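Long-range contacts in endoglucanase E (Clostridium thermocellum, PDB 2WAO), which belongs to a cellulose-degrading endoglucanase and, as its family 2 carbohydrate esterase domain, binds cello-oligosaccharides and probably removes acetyl groups from plant polysaccharides: residues L36-T41 / G85-V90; T41-T46 / F107-G112; A231-F236 / R273-E278. All coordinates share one frame; numbering follows the deposited sequence. Where two conformers were deposited one is given.

Interaction 1: L36-T41 / G85-V90; sequences LNFYGT and GAHHLV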
ATOM      1  N   LEU A  36       1.313   7.647  17.256  1.00  8.87           N
ATOM      2  CA  LEU A  36       1.417   7.855  18.715  1.00  9.31           C
ATOM      3  C   LEU A  36       0.928   9.244  19.103  1.00  8.85           C
ATOM      4  O   LEU A  36       0.820  10.114  18.260  1.00 10.71           O
ATOM      5  CB  LEU A  36       2.871   7.611  19.175  1.00  8.74           C
ATOM      6  CG  LEU A  36       3.969   8.523  18.568  1.00  8.69           C
ATOM      7  CD1 LEU A  36       3.930   9.932  19.205  1.00 10.26           C
ATOM      8  CD2 LEU A  36       5.333   7.895  18.771  1.00  8.64           C
ATOM      9  N   ASN A  37       0.633   9.423  20.386  1.00  8.96           N
ATOM     10  CA  ASN A  37       0.399  10.724  20.979  1.00  8.83           C
ATOM     11  C   ASN A  37       1.560  11.101  21.895  1.00  8.96           C
ATOM     12  O   ASN A  37       2.097  10.244  22.586  1.00  9.51           O
ATOM     13  CB  ASN A  37      -0.892  10.700  21.810  1.00  7.96           C
ATOM     14  CG  ASN A  37      -2.147  10.514  20.946  1.00 10.07           C
ATOM     15  OD1 ASN A  37      -2.402  11.280  20.010  1.00 11.82           O
ATOM     16  ND2 ASN A  37      -2.922   9.499  21.267  1.00 11.40           N
ATOM     17  N   PHE A  38       1.987  12.356  21.852  1.00  9.01           N
ATOM     18  CA  PHE A  38       3.033  12.804  22.766  1.00 10.41           C
ATOM     19  C   PHE A  38       2.666  14.155  23.352  1.00 11.30           C
ATOM     20  O   PHE A  38       1.879  14.926  22.765  1.00 11.68           O
ATOM     21  CB  PHE A  38       4.425  12.837  22.116  1.00 10.04           C
ATOM     22  CG  PHE A  38       4.593  13.904  21.077  1.00 10.58           C
ATOM     23  CD1 PHE A  38       5.217  15.126  21.397  1.00 11.92           C
ATOM     24  CD2 PHE A  38       4.162  13.685  19.771  1.00 10.02           C
ATOM     25  CE1 PHE A  38       5.377  16.155  20.428  1.00 11.56           C
ATOM     26  CE2 PHE A  38       4.339  14.698  18.787  1.00 12.65           C
ATOM     27  CZ  PHE A  38       4.958  15.954  19.138  1.00 12.14           C
ATOM     28  N   TYR A  39       3.251  14.423  24.507  1.00 11.40           N
ATOM     29  CA  TYR A  39       3.135  15.721  25.151  1.00 12.49           C
ATOM     30  C   TYR A  39       4.479  16.418  24.987  1.00 12.84           C
ATOM     31  O   TYR A  39       5.515  15.857  25.299  1.00 12.14           O
ATOM     32  CB  TYR A  39       2.814  15.587  26.647  1.00 14.39           C
ATOM     33  CG  TYR A  39       2.485  16.935  27.266  1.00 15.81           C
ATOM     34  CD1 TYR A  39       1.170  17.382  27.335  1.00 17.60           C
ATOM     35  CD2 TYR A  39       3.496  17.783  27.712  1.00 19.53           C
ATOM     36  CE1 TYR A  39       0.855  18.643  27.878  1.00 20.28           C
ATOM     37  CE2 TYR A  39       3.194  19.055  28.260  1.00 22.23           C
ATOM     38  CZ  TYR A  39       1.868  19.465  28.327  1.00 20.89           C
ATOM     39  OH  TYR A  39       1.541  20.702  28.852  1.00 24.96           O
ATOM     40  N   GLY A  40       4.461  17.630  24.473  1.00 11.97           N
ATOM     41  CA  GLY A  40       5.707  18.429  24.442  1.00 12.93           C
ATOM     42  C   GLY A  40       5.693  19.420  23.299  1.00 12.53           C
ATOM     43  O   GLY A  40       4.618  19.891  22.905  1.00 11.94           O
ATOM     44  N   THR A  41       6.884  19.729  22.794  1.00 12.99           N
ATOM     45  CA  THR A  41       7.029  20.732  21.737  1.00 14.65           C
ATOM     46  C   THR A  41       7.725  20.167  20.496  1.00 13.84           C
ATOM     47  O   THR A  41       7.766  20.818  19.460  1.00 14.17           O
ATOM     48  CB  THR A  41       7.863  21.952  22.230  1.00 15.05           C
ATOM     49  OG1 THR A  41       9.215  21.524  22.483  1.00 15.94           O
ATOM     50  CG2 THR A  41       7.232  22.555  23.484  1.00 15.63           C
ATOM     51  N   GLY A  85       1.918  20.957  24.450  1.00 16.37           N
ATOM     52  CA  GLY A  85       0.624  20.349  24.631  1.00 15.97           C
ATOM     53  C   GLY A  85       0.648  18.944  24.094  1.00 15.32           C
ATOM     54  O   GLY A  85       1.698  18.430  23.735  1.00 14.90           O
ATOM     55  N   ALA A  86      -0.519  18.313  24.059  1.00 15.26           N
ATOM     56  CA  ALA A  86      -0.622  16.945  23.525  1.00 14.17           C
ATOM     57  C   ALA A  86      -0.695  17.048  21.999  1.00 13.37           C
ATOM     58  O   ALA A  86      -1.412  17.904  21.454  1.00 14.44           O
ATOM     59  CB  ALA A  86      -1.846  16.237  24.102  1.00 14.77           C
ATOM     60  N   HIS A  87       0.052  16.196  21.314  1.00 11.08           N
ATOM     61  CA  HIS A  87       0.073  16.209  19.827  1.00 11.10           C
ATOM     62  C   HIS A  87      -0.094  14.790  19.292  1.00 10.33           C
ATOM     63  O   HIS A  87       0.332  13.837  19.934  1.00 10.33           O
ATOM     64  CB  HIS A  87       1.399  16.792  19.335  1.00 10.24           C
ATOM     65  CG  HIS A  87       1.637  18.192  19.800  1.00 12.33           C
ATOM     66  ND1 HIS A  87       0.937  19.261  19.293  1.00 12.04           N
ATOM     67  CD2 HIS A  87       2.453  18.694  20.760  1.00 15.07           C
ATOM     68  CE1 HIS A  87       1.320  20.373  19.910  1.00 15.30           C
ATOM     69  NE2 HIS A  87       2.233  20.053  20.808  1.00 13.69           N
ATOM     70  N   HIS A  88      -0.695  14.669  18.105  1.00  9.67           N
ATOM     71  CA  HIS A  88      -0.844  13.373  17.438  1.00  8.92           C
ATOM     72  C   HIS A  88       0.186  13.273  16.301  1.00  7.81           C
ATOM     73  O   HIS A  88       0.289  14.193  15.494  1.00  9.09           O
ATOM     74  CB  HIS A  88      -2.259  13.252  16.897  1.00  9.26           C
ATOM     75  CG  HIS A  88      -2.510  11.994  16.138  1.00 10.51           C
ATOM     76  ND1 HIS A  88      -2.733  11.983  14.775  1.00 13.74           N
ATOM     77  CD2 HIS A  88      -2.565  10.703  16.542  1.00 10.52           C
ATOM     78  CE1 HIS A  88      -2.934  10.738  14.380  1.00 11.86           C
ATOM     79  NE2 HIS A  88      -2.832   9.944  15.429  1.00 12.76           N
ATOM     80  N   LEU A  89       0.908  12.156  16.233  1.00  8.25           N
ATOM     81  CA  LEU A  89       1.955  11.947  15.230  1.00  8.52           C
ATOM     82  C   LEU A  89       1.719  10.666  14.450  1.00  8.45           C
ATOM     83  O   LEU A  89       1.464   9.626  15.042  1.00  7.29           O
ATOM     84  CB  LEU A  89       3.312  11.857  15.893  1.00  9.65           C
ATOM     85  CG  LEU A  89       4.524  11.370  15.107  1.00 10.28           C
ATOM     86  CD1 LEU A  89       4.840  12.378  13.971  1.00 12.67           C
ATOM     87  CD2 LEU A  89       5.755  11.179  16.060  1.00 10.84           C
ATOM     88  N   VAL A  90       1.798  10.759  13.123  1.00  7.16           N
ATOM     89  CA  VAL A  90       1.877   9.553  12.297  1.00  7.30           C
ATOM     90  C   VAL A  90       3.220   9.642  11.550  1.00  7.46           C
ATOM     91  O   VAL A  90       3.537  10.703  10.974  1.00  8.49           O
ATOM     92  CB  VAL A  90       0.727   9.479  11.284  1.00  8.31           C
ATOM     93  CG1 VAL A  90       0.969   8.339  10.297  1.00  9.38           C
ATOM     94  CG2 VAL A  90      -0.616   9.350  11.988  1.00 10.29           C
TER
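Six backbone hydrogen bonds join L36, F38 and G40 to L89, H87 and G85, each hydrogen-bonded pair exchanging two of them, in a regular antiparallel ladder. The ladder pairs neighbouring strands of the N-terminal beta-sandwich, the jelly-roll-like domain that precedes the hydrolase domain in family 2 carbohydrate esterases. One bond of the middle pair is short, H87 N to F38 O at 2.7 Å, whereas the last of the ladder, G85 N to G40 O, stretches to 3.3 Å and meets the carbonyl from a tilt of 28° out of its plane. At the non-hydrogen-bonded positions, CA-H groups reach the carbonyl of the residue before their partner, as N37 CA does with H87 O.

Apolar packing belongs to the face bearing L36, F38, H87 and L89. L36 and L89 lie side by side and point the same way, with CD1 of L36 3.8 Å from CD2 of L89. With its CG wedged between backbone N and carbonyl carbon (chi1 69°), F38 holds its ring over the neighbouring strand, where H87 CB lies over one face in a CH-pi contact, 3.9 Å from the centroid. L89 CB sits at the edge of the same ring. F107 packs against both leucines, joining this face to the other sheet.

On the other face, the Y39 ring lies across the backbone of G85, whose CA makes a CH-pi contact over it.

Polar side chains are tied mainly to neighbours. The imidazole of H87 bonds through ND1 to D60 and through NE2 to the backbone of A83, while H88 NE2 bonds to E35. The amide of N37 donates through ND2 to A116 O; its OD1 lies in the plane of the H88 ring, 3.5 Å from CD2 at the edge.

Interaction 2: T41-T46 / F107-G112; sequences TEASVT and FDFGSG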
ATOM      1  N   THR A  41       6.884  19.729  22.794  1.00 12.99           N
ATOM      2  CA  THR A  41       7.029  20.732  21.737  1.00 14.65           C
ATOM      3  C   THR A  41       7.725  20.167  20.496  1.00 13.84           C
ATOM      4  O   THR A  41       7.766  20.818  19.460  1.00 14.17           O
ATOM      5  CB  THR A  41       7.863  21.952  22.230  1.00 15.05           C
ATOM      6  OG1 THR A  41       9.215  21.524  22.483  1.00 15.94           O
ATOM      7  CG2 THR A  41       7.232  22.555  23.484  1.00 15.63           C
ATOM      8  N   GLU A  42       8.296  18.977  20.630  1.00 14.31           N
ATOM      9  CA  GLU A  42       9.150  18.382  19.599  1.00 14.68           C
ATOM     10  C   GLU A  42       9.137  16.857  19.670  1.00 13.33           C
ATOM     11  O   GLU A  42       8.797  16.276  20.704  1.00 13.85           O
ATOM     12  CB  GLU A  42      10.593  18.862  19.758  1.00 15.03           C
ATOM     13  CG  GLU A  42      11.200  18.413  21.093  1.00 18.94           C
ATOM     14  CD  GLU A  42      12.639  18.865  21.263  1.00 25.08           C
ATOM     15  OE1 GLU A  42      13.504  18.421  20.496  1.00 26.65           O
ATOM     16  OE2 GLU A  42      12.905  19.655  22.183  1.00 26.60           O
ATOM     17  N   ALA A  43       9.539  16.241  18.564  1.00 12.14           N
ATOM     18  CA  ALA A  43       9.703  14.816  18.481  1.00 11.65           C
ATOM     19  C   ALA A  43      10.803  14.443  17.512  1.00 11.65           C
ATOM     20  O   ALA A  43      10.918  15.027  16.423  1.00 11.73           O
ATOM     21  CB  ALA A  43       8.408  14.180  18.050  1.00 10.96           C
ATOM     22  N   SER A  44      11.567  13.434  17.901  1.00 11.65           N
ATOM     23  CA  SER A  44      12.672  12.908  17.116  0.50 10.48           C
ATOM     24  C   SER A  44      12.526  11.386  17.038  1.00 10.67           C
ATOM     25  O   SER A  44      11.896  10.777  17.897  1.00  9.38           O
ATOM     26  CB  SER A  44      14.018  13.280  17.756  0.50 10.28           C
ATOM     27  OG  SER A  44      14.288  14.675  17.664  0.50  7.94           O
ATOM     28  N   VAL A  45      13.141  10.774  16.034  1.00  9.72           N
ATOM     29  CA  VAL A  45      13.115   9.326  15.876  1.00  8.89           C
ATOM     30  C   VAL A  45      14.462   8.865  15.324  1.00  9.09           C
ATOM     31  O   VAL A  45      15.095   9.598  14.565  1.00  9.86           O
ATOM     32  CB  VAL A  45      11.932   8.877  14.917  1.00  9.52           C
ATOM     33  CG1 VAL A  45      12.158   9.367  13.497  1.00  8.44           C
ATOM     34  CG2 VAL A  45      11.737   7.332  14.927  1.00  8.37           C
ATOM     35  N   THR A  46      14.895   7.672  15.714  1.00  8.24           N
ATOM     36  CA  THR A  46      16.042   7.045  15.086  1.00  9.91           C
ATOM     37  C   THR A  46      15.553   5.933  14.173  1.00  9.54           C
ATOM     38  O   THR A  46      14.778   5.054  14.588  1.00  9.98           O
ATOM     39  CB  THR A  46      17.012   6.481  16.151  1.00 11.26           C
ATOM     40  OG1 THR A  46      17.391   7.559  17.031  1.00 14.48           O
ATOM     41  CG2 THR A  46      18.261   5.906  15.491  1.00 10.40           C
ATOM     42  N   PHE A 107      11.922   6.723  19.820  1.00 12.22           N
ATOM     43  CA  PHE A 107      11.519   8.114  19.729  1.00 12.90           C
ATOM     44  C   PHE A 107      12.128   8.898  20.864  1.00 14.34           C
ATOM     45  O   PHE A 107      12.476   8.326  21.895  1.00 14.06           O
ATOM     46  CB  PHE A 107       9.989   8.219  19.769  1.00 12.78           C
ATOM     47  CG  PHE A 107       9.314   7.779  18.486  1.00 11.48           C
ATOM     48  CD1 PHE A 107       8.979   8.714  17.506  1.00 11.70           C
ATOM     49  CD2 PHE A 107       8.992   6.432  18.272  1.00 16.25           C
ATOM     50  CE1 PHE A 107       8.344   8.289  16.296  1.00 12.51           C
ATOM     51  CE2 PHE A 107       8.354   5.999  17.089  1.00 12.83           C
ATOM     52  CZ  PHE A 107       8.042   6.919  16.115  1.00 10.79           C
ATOM     53  N   ASP A 108      12.235  10.216  20.683  1.00 15.16           N
ATOM     54  CA  ASP A 108      12.597  11.120  21.780  1.00 15.09           C
ATOM     55  C   ASP A 108      11.732  12.380  21.741  1.00 13.93           C
ATOM     56  O   ASP A 108      11.574  13.004  20.691  1.00 14.08           O
ATOM     57  CB  ASP A 108      14.076  11.499  21.741  1.00 16.06           C
ATOM     58  CG  ASP A 108      14.451  12.377  22.938  1.00 20.92           C
ATOM     59  OD1 ASP A 108      14.898  11.802  23.927  1.00 27.34           O
ATOM     60  OD2 ASP A 108      14.191  13.590  22.938  1.00 25.20           O
ATOM     61  N   PHE A 109      11.206  12.762  22.893  1.00 12.15           N
ATOM     62  CA  PHE A 109      10.295  13.889  22.973  1.00 12.91           C
ATOM     63  C   PHE A 109      10.866  15.090  23.731  1.00 13.71           C
ATOM     64  O   PHE A 109      10.115  15.948  24.215  1.00 14.56           O
ATOM     65  CB  PHE A 109       8.945  13.425  23.539  1.00 12.03           C
ATOM     66  CG  PHE A 109       8.331  12.298  22.737  1.00 11.91           C
ATOM     67  CD1 PHE A 109       7.764  12.556  21.487  1.00 10.00           C
ATOM     68  CD2 PHE A 109       8.359  10.987  23.209  1.00 11.02           C
ATOM     69  CE1 PHE A 109       7.236  11.528  20.694  1.00  9.49           C
ATOM     70  CE2 PHE A 109       7.801   9.930  22.444  1.00 12.72           C
ATOM     71  CZ  PHE A 109       7.243  10.207  21.178  1.00 10.44           C
ATOM     72  N   GLY A 110      12.192  15.156  23.813  1.00 14.55           N
ATOM     73  CA  GLY A 110      12.839  16.216  24.564  1.00 15.33           C
ATOM     74  C   GLY A 110      12.437  16.162  26.025  1.00 16.09           C
ATOM     75  O   GLY A 110      12.568  15.121  26.660  1.00 16.76           O
ATOM     76  N   SER A 111      11.933  17.281  26.556  1.00 16.19           N
ATOM     77  CA  SER A 111      11.535  17.347  27.955  0.50 16.60           C
ATOM     78  C   SER A 111      10.115  16.834  28.153  1.00 16.15           C
ATOM     79  O   SER A 111       9.645  16.699  29.285  1.00 16.12           O
ATOM     80  CB  SER A 111      11.702  18.769  28.493  0.50 16.98           C
ATOM     81  OG  SER A 111      13.069  18.976  28.814  0.50 18.38           O
ATOM     82  N   GLY A 112       9.442  16.526  27.033  1.00 15.12           N
ATOM     83  CA  GLY A 112       8.082  15.981  27.069  1.00 13.35           C
ATOM     84  C   GLY A 112       8.060  14.464  27.265  1.00 11.94           C
ATOM     85  O   GLY A 112       9.000  13.893  27.813  1.00 13.29           O
TER
HETATM   86  O   HOH W   1       9.176  18.374  24.079  1.00 18.75           O
HETATM   87  O   HOH W   2      13.212  15.487  20.163  1.00 22.81           O
HETATM   88  O   HOH W   3      11.685  19.364  24.656  1.00 23.05           O
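V45 sets one methyl over the ring of F107, the two side chains running side by side in the same direction. CG2 stands anti to the valine backbone N, beside the carbonyl carbon, and this places it 3.9 Å from the F107 centroid and only 14° off the ring normal, a CH-pi contact offset toward the rim. The side chain of A43 meets F109, CB to CD1 at 3.9 Å, while its CA approaches D108 O; the F109 ring in turn meets that of F38.

These residues belong to adjacent antiparallel strands of the sandwich sheet that faces strands 33-40 and 85-93. S44 and D108 form its hydrogen-bonded pair here, S44 N donating to D108 O at 2.8 Å. Beyond them the second strand gives way to a type II' turn from F109 to G112, with G110, at positive phi, in its second position.

The D108 carboxylate turns forward along its own chain into an Asx turn: OD2, met from above the carboxylate plane, accepts from G110 N at 2.7 Å. In E42, CG lies between the backbone N and the carbonyl carbon, which sends the carboxylate toward the turn. There a water joins OE2 to S111 N, and another links OE1 to D108 O. The carbonyl oxygen of E42 is buried by the contact without a polar partner in the model. A third water bridges T41 N and F109 O, at 2.6 Å from the latter.

Interaction 3: A231-F236 / R273-E278; sequences ADKTKF and RSYVTE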
ATOM      1  N   ALA A 231      -0.344 -12.247 -21.104  1.00  9.99           N
ATOM      2  CA  ALA A 231      -0.298 -13.559 -20.424  1.00  9.91           C
ATOM      3  C   ALA A 231      -1.337 -14.513 -21.019  1.00 10.70           C
ATOM      4  O   ALA A 231      -2.423 -14.090 -21.417  1.00  9.61           O
ATOM      5  CB  ALA A 231      -0.578 -13.387 -18.910  1.00  9.59           C
ATOM      6  N   ASP A 232      -1.014 -15.803 -20.993  1.00 11.58           N
ATOM      7  CA  ASP A 232      -1.931 -16.888 -21.363  1.00 12.90           C
ATOM      8  C   ASP A 232      -3.226 -16.829 -20.543  1.00 11.75           C
ATOM      9  O   ASP A 232      -3.163 -16.715 -19.311  1.00 11.29           O
ATOM     10  CB  ASP A 232      -1.228 -18.225 -21.106  1.00 14.25           C
ATOM     11  CG  ASP A 232      -2.149 -19.430 -21.334  1.00 19.08           C
ATOM     12  OD1 ASP A 232      -2.476 -19.679 -22.526  1.00 24.55           O
ATOM     13  OD2 ASP A 232      -2.538 -20.134 -20.351  1.00 19.84           O
ATOM     14  N   LYS A 233      -4.386 -16.913 -21.198  1.00  9.54           N
ATOM     15  CA  LYS A 233      -5.647 -16.848 -20.453  1.00 10.11           C
ATOM     16  C   LYS A 233      -5.768 -17.877 -19.314  1.00 11.12           C
ATOM     17  O   LYS A 233      -6.046 -17.513 -18.177  1.00  9.62           O
ATOM     18  CB  LYS A 233      -6.861 -16.967 -21.346  1.00  9.45           C
ATOM     19  CG  LYS A 233      -8.170 -16.796 -20.572  1.00 10.37           C
ATOM     20  CD  LYS A 233      -9.382 -16.913 -21.462  1.00 12.14           C
ATOM     21  CE  LYS A 233     -10.651 -16.691 -20.642  1.00 15.13           C
ATOM     22  NZ  LYS A 233     -11.836 -16.597 -21.547  1.00 17.45           N
ATOM     23  N   THR A 234      -5.588 -19.164 -19.630  1.00 10.49           N
ATOM     24  CA  THR A 234      -5.749 -20.180 -18.583  1.00 12.13           C
ATOM     25  C   THR A 234      -4.807 -19.954 -17.390  1.00 11.34           C
ATOM     26  O   THR A 234      -5.239 -20.044 -16.222  1.00 12.09           O
ATOM     27  CB  THR A 234      -5.616 -21.618 -19.184  1.00 12.91           C
ATOM     28  OG1 THR A 234      -6.611 -21.757 -20.209  1.00 14.56           O
ATOM     29  CG2 THR A 234      -5.903 -22.643 -18.130  1.00 14.13           C
ATOM     30  N   LYS A 235      -3.568 -19.617 -17.702  1.00 11.91           N
ATOM     31  CA  LYS A 235      -2.520 -19.356 -16.727  1.00 12.47           C
ATOM     32  C   LYS A 235      -2.908 -18.178 -15.813  1.00 10.76           C
ATOM     33  O   LYS A 235      -2.867 -18.280 -14.586  1.00  9.46           O
ATOM     34  CB  LYS A 235      -1.214 -19.054 -17.445  1.00 13.32           C
ATOM     35  CG  LYS A 235      -0.021 -18.853 -16.510  1.00 19.37           C
ATOM     36  CD  LYS A 235       1.340 -18.642 -17.255  1.00 21.26           C
ATOM     37  CE  LYS A 235       2.499 -19.003 -16.310  1.00 27.28           C
ATOM     38  NZ  LYS A 235       3.818 -18.327 -16.617  1.00 29.39           N
ATOM     39  N   PHE A 236      -3.309 -17.085 -16.444  1.00  7.86           N
ATOM     40  CA  PHE A 236      -3.733 -15.874 -15.723  1.00  6.60           C
ATOM     41  C   PHE A 236      -4.998 -16.074 -14.841  1.00  7.00           C
ATOM     42  O   PHE A 236      -5.016 -15.678 -13.655  1.00  5.73           O
ATOM     43  CB  PHE A 236      -3.907 -14.692 -16.700  1.00  6.64           C
ATOM     44  CG  PHE A 236      -4.282 -13.393 -15.990  1.00  6.43           C
ATOM     45  CD1 PHE A 236      -3.291 -12.567 -15.456  1.00  7.10           C
ATOM     46  CD2 PHE A 236      -5.618 -13.053 -15.808  1.00  8.92           C
ATOM     47  CE1 PHE A 236      -3.621 -11.382 -14.786  1.00  8.33           C
ATOM     48  CE2 PHE A 236      -5.970 -11.881 -15.133  1.00  5.87           C
ATOM     49  CZ  PHE A 236      -4.984 -11.052 -14.623  1.00  6.13           C
ATOM     50  N   ARG A 273      -9.669  -7.003 -18.627  1.00  4.25           N
ATOM     51  CA  ARG A 273     -11.047  -6.860 -18.205  0.50  5.26           C
ATOM     52  C   ARG A 273     -11.826  -8.160 -18.412  1.00  4.14           C
ATOM     53  O   ARG A 273     -12.528  -8.596 -17.514  1.00  4.18           O
ATOM     54  CB  ARG A 273     -11.719  -5.694 -18.928  0.50  5.13           C
ATOM     55  CG  ARG A 273     -13.142  -5.356 -18.414  0.50  7.18           C
ATOM     56  CD  ARG A 273     -13.628  -4.018 -19.038  0.50  9.56           C
ATOM     57  NE  ARG A 273     -13.325  -3.934 -20.450  0.50 16.37           N
ATOM     58  CZ  ARG A 273     -12.731  -2.922 -21.080  0.50 15.55           C
ATOM     59  NH1 ARG A 273     -12.378  -1.798 -20.463  0.50 17.26           N
ATOM     60  NH2 ARG A 273     -12.522  -3.047 -22.370  0.50 19.73           N
ATOM     61  N   SER A 274     -11.711  -8.753 -19.600  1.00  4.77           N
ATOM     62  CA  SER A 274     -12.412 -10.006 -19.869  1.00  6.21           C
ATOM     63  C   SER A 274     -12.013 -11.088 -18.832  1.00  5.54           C
ATOM     64  O   SER A 274     -12.869 -11.765 -18.284  1.00  5.97           O
ATOM     65  CB  SER A 274     -12.073 -10.487 -21.299  1.00  6.80           C
ATOM     66  OG  SER A 274     -12.776 -11.684 -21.585  1.00 15.90           O
ATOM     67  N   TYR A 275     -10.715 -11.238 -18.591  1.00  5.53           N
ATOM     68  CA  TYR A 275     -10.225 -12.331 -17.718  1.00  5.13           C
ATOM     69  C   TYR A 275     -10.615 -12.138 -16.241  1.00  3.83           C
ATOM     70  O   TYR A 275     -11.136 -13.081 -15.615  1.00  3.99           O
ATOM     71  CB  TYR A 275      -8.709 -12.527 -17.839  1.00  5.91           C
ATOM     72  CG  TYR A 275      -8.195 -12.899 -19.206  1.00  6.32           C
ATOM     73  CD1 TYR A 275      -9.060 -13.197 -20.274  1.00 10.16           C
ATOM     74  CD2 TYR A 275      -6.822 -12.918 -19.439  1.00  8.68           C
ATOM     75  CE1 TYR A 275      -8.538 -13.503 -21.547  1.00  9.63           C
ATOM     76  CE2 TYR A 275      -6.306 -13.207 -20.698  1.00  7.75           C
ATOM     77  CZ  TYR A 275      -7.178 -13.534 -21.726  1.00  8.54           C
ATOM     78  OH  TYR A 275      -6.621 -13.814 -22.969  1.00 11.45           O
ATOM     79  N   VAL A 276     -10.408 -10.922 -15.704  1.00  4.02           N
ATOM     80  CA  VAL A 276     -10.746 -10.610 -14.296  1.00  3.33           C
ATOM     81  C   VAL A 276     -12.273 -10.683 -14.093  1.00  4.59           C
ATOM     82  O   VAL A 276     -12.730 -11.175 -13.056  1.00  3.61           O
ATOM     83  CB  VAL A 276     -10.133  -9.272 -13.841  1.00  2.98           C
ATOM     84  CG1 VAL A 276     -10.545  -8.879 -12.373  1.00  5.36           C
ATOM     85  CG2 VAL A 276      -8.548  -9.328 -13.987  1.00  2.00           C
ATOM     86  N   THR A 277     -13.086 -10.212 -15.059  1.00  4.73           N
ATOM     87  CA  THR A 277     -14.525 -10.299 -14.802  1.00  4.40           C
ATOM     88  C   THR A 277     -14.941 -11.772 -14.870  1.00  6.09           C
ATOM     89  O   THR A 277     -15.881 -12.170 -14.181  1.00  5.94           O
ATOM     90  CB  THR A 277     -15.387  -9.447 -15.789  1.00  5.08           C
ATOM     91  OG1 THR A 277     -15.074  -9.858 -17.123  1.00  4.86           O
ATOM     92  CG2 THR A 277     -15.129  -7.929 -15.621  1.00  3.21           C
ATOM     93  N   GLU A 278     -14.251 -12.579 -15.686  1.00  5.88           N
ATOM     94  CA  GLU A 278     -14.537 -14.030 -15.728  1.00  8.47           C
ATOM     95  C   GLU A 278     -14.236 -14.652 -14.355  1.00  6.30           C
ATOM     96  O   GLU A 278     -15.023 -15.446 -13.824  1.00  7.48           O
ATOM     97  CB  GLU A 278     -13.753 -14.720 -16.845  1.00  7.90           C
ATOM     98  CG  GLU A 278     -14.031 -16.217 -16.953  1.00 16.30           C
ATOM     99  CD  GLU A 278     -13.460 -16.823 -18.246  1.00 18.39           C
ATOM    100  OE1 GLU A 278     -13.746 -16.283 -19.364  1.00 20.43           O
ATOM    101  OE2 GLU A 278     -12.696 -17.827 -18.114  1.00 25.93           O
TER
HETATM  102  O   HOH W   4      -3.986 -13.368 -23.340  1.00 17.25           O
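K233 lays its aliphatic chain across the ring of Y275, and its course from root to tip shows how a lysine can serve an apolar and an ionic contact at once. The chain is fully extended, CG anti to the backbone N at chi1 -176° and every later torsion anti as well. CB starts at the phenol end of the ring, 3.5 Å from Y275 CZ and close to OH. CG comes over the face, 3.6 Å from the centroid and 19° off the normal, a CH-pi contact. CD moves on to the rim at Y275 CE1, CE reaches both carboxylate oxygens of E278, and NZ ends in a salt bridge to E278 OE1 at 2.9 Å. The ammonium group arrives on the syn side of that oxygen, 22° out of the carboxylate plane, the two side chains crossing at about a right angle.

Deeper in the contact, F236 points toward the partner helix. Its CD2 lies 3.7 Å from Y275 CB, and V276 CG2 meets the ring at its edge, in plane. F226 adds an edge-to-face partner for F236 and also meets the Y275 ring.

Both helices belong to the alpha/beta SGNH-hydrolase fold, with D232 as N-cap of helix 233-250, its OD2 accepting from K235 N. Just before this cap, a water donates to A231 O and also hydrogen-bonds to Y275 OH, 2.7 Å away. Y275 therefore keeps its hydroxyl hydrated while its ring is buried, and the K233-E278 pair probably adds electrostatic attraction beside the aromatic packing of a mainly apolar helix-helix contact.

Overall arrangement
Interactions 1 and 2 build one domain and interaction 3 another, with about 49 and 51 Å between their centres and that of interaction 3. The first two share T41, where strand 33-40 passes into strand 43-49, and their sheets meet face to face around a common apolar core: L89 CD2 lies 3.9 Å from F107 CE1, and F109, just beyond its strand, packs on F38. Each is only partly buried, with polar side chains on the outward faces and, in interaction 2, waters at the turn. Interaction 3 is the more buried contact. There helices pack mainly through side chains, and the direct polar bond across the segments is a salt bridge, where the sheets have backbone hydrogen bonds.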